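Local coordinates for protein DegQ (Legionella fallonii, PDB 3PV5) that probably degrades misfolded proteins in the cell envelope as an HtrA-family serine protease that assembles into large, self-compartmentalising 12-mers, at residues G158-L163 / A198-G203. Numbering follows the deposited sequence.
Sequences GNPFGL and AAIGGG
Pro160 packs against Ile200 and Gly201 in a small apolar loop-to-loop contact on the second beta-barrel of the trypsin-like protease domain. One loop follows strand 153-157, the other follows strand 194-196. Pro160 meets Ile200 through CB, CG and CD. Pro160 CD lies 3.8 Å from Ile200 CD1, and Pro160 CB sits 3.5 Å from Ile200 O. Pro160 CB also lies 3.8 Å from Gly201 CA. Ile200 holds CG1 between its backbone N and carbonyl carbon (chi1 46°), and the extended end carries CD1 to the proline ring. Pro160 CA lies 3.7 Å from Gly203 O.

Residues Ile200 to Gly203 form a type I' turn. The hydrogen bond from Gly203 N to Ile200 O, 2.7 Å, closes it; the same oxygen touches Pro160 CB. Gly201 and Gly202 are engineered residues of this variant. Asn204 ND2 donates to Asn159 O, a further tie between the loops, while Asn159 OD1 accepts from Ser171 N and ND2 donates to Ser169 O. Gly201 also makes backbone hydrogen bonds to a second subunit. The turn leads into Ser205, the probable nucleophile. By family comparison, Gly203 N and Ser205 N would form the oxyanion hole; the bond to Ile200 O is consistent with an oxyanion-hole loop not in its competent form in this variant.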
loop_
_atom_site.group_PDB
_atom_site.type_symbol
_atom_site.label_atom_id
_atom_site.label_comp_id
_atom_site.label_asym_id
_atom_site.label_seq_id
_atom_site.Cartn_x
_atom_site.Cartn_y
_atom_site.Cartn_z
ATOM N N GLY A 158 24.674 -28.652 -25.528
ATOM C CA GLY A 158 23.288 -28.280 -25.542
ATOM C C GLY A 158 23.079 -26.842 -25.129
ATOM O O GLY A 158 23.603 -26.436 -24.137
ATOM N N ASN A 159 22.271 -26.101 -25.865
ATOM C CA ASN A 159 22.033 -24.692 -25.539
ATOM C C ASN A 159 21.289 -24.526 -24.232
ATOM O O ASN A 159 20.446 -25.300 -23.949
ATOM C CB ASN A 159 21.312 -23.944 -26.692
ATOM C CG ASN A 159 22.238 -23.695 -27.871
ATOM O OD1 ASN A 159 23.444 -23.460 -27.676
ATOM N ND2 ASN A 159 21.704 -23.755 -29.095
ATOM N N PRO A 160 21.683 -23.552 -23.400
ATOM C CA PRO A 160 20.858 -23.154 -22.240
ATOM C C PRO A 160 19.490 -22.613 -22.672
ATOM O O PRO A 160 19.285 -22.391 -23.846
ATOM C CB PRO A 160 21.692 -22.047 -21.559
ATOM C CG PRO A 160 22.988 -21.954 -22.302
ATOM C CD PRO A 160 23.028 -22.934 -23.395
ATOM N N PHE A 161 18.572 -22.396 -21.735
ATOM C CA PHE A 161 17.218 -21.878 -22.081
ATOM C C PHE A 161 17.258 -20.524 -22.858
ATOM O O PHE A 161 16.478 -20.289 -23.810
ATOM C CB PHE A 161 16.287 -21.813 -20.834
ATOM C CG PHE A 161 15.187 -20.745 -20.919
ATOM C CD1 PHE A 161 13.906 -21.064 -21.392
ATOM C CD2 PHE A 161 15.446 -19.419 -20.521
ATOM C CE1 PHE A 161 12.887 -20.093 -21.467
ATOM C CE2 PHE A 161 14.435 -18.429 -20.593
ATOM C CZ PHE A 161 13.149 -18.776 -21.069
ATOM N N GLY A 162 18.187 -19.655 -22.497
ATOM C CA GLY A 162 18.332 -18.391 -23.244
ATOM C C GLY A 162 18.715 -18.493 -24.729
ATOM O O GLY A 162 18.091 -17.849 -25.579
ATOM N N LEU A 163 19.701 -19.352 -25.029
ATOM C CA LEU A 163 20.698 -19.123 -26.105
ATOM C C LEU A 163 20.466 -19.716 -27.515
ATOM O O LEU A 163 19.586 -20.549 -27.724
ATOM C CB LEU A 163 22.082 -19.605 -25.609
ATOM C CG LEU A 163 23.066 -18.623 -24.946
ATOM C CD1 LEU A 163 24.054 -18.074 -25.980
ATOM C CD2 LEU A 163 22.355 -17.497 -24.166
ATOM N N ALA A 198 29.705 -29.018 -15.178
ATOM C CA ALA A 198 29.623 -28.562 -16.571
ATOM C C ALA A 198 28.258 -27.984 -16.836
ATOM O O ALA A 198 27.358 -28.633 -17.385
ATOM C CB ALA A 198 29.897 -29.745 -17.495
ATOM N N ALA A 199 28.030 -26.761 -16.435
ATOM C CA ALA A 199 26.730 -26.194 -16.802
ATOM C C ALA A 199 26.803 -24.770 -17.186
ATOM O O ALA A 199 27.601 -24.044 -16.680
ATOM C CB ALA A 199 25.739 -26.371 -15.684
ATOM N N ILE A 200 25.951 -24.369 -18.102
ATOM C CA ILE A 200 25.900 -22.988 -18.485
ATOM C C ILE A 200 24.471 -22.533 -18.521
ATOM O O ILE A 200 23.586 -23.314 -18.864
ATOM C CB ILE A 200 26.672 -22.686 -19.815
ATOM C CG1 ILE A 200 26.344 -23.692 -20.904
ATOM C CG2 ILE A 200 28.222 -22.607 -19.537
ATOM C CD1 ILE A 200 26.701 -23.176 -22.386
ATOM N N GLY A 201 24.225 -21.290 -18.102
ATOM C CA GLY A 201 22.914 -20.679 -18.237
ATOM C C GLY A 201 21.813 -21.425 -17.486
ATOM O O GLY A 201 20.644 -21.377 -17.877
ATOM N N GLY A 202 22.184 -22.097 -16.402
ATOM C CA GLY A 202 21.209 -22.886 -15.640
ATOM C C GLY A 202 20.987 -24.250 -16.225
ATOM O O GLY A 202 20.107 -24.982 -15.767
ATOM N N GLY A 203 21.776 -24.591 -17.240
ATOM C CA GLY A 203 21.876 -25.966 -17.719
ATOM C C GLY A 203 21.118 -26.253 -19.006
ATOM O O GLY A 203 20.264 -25.505 -19.413
#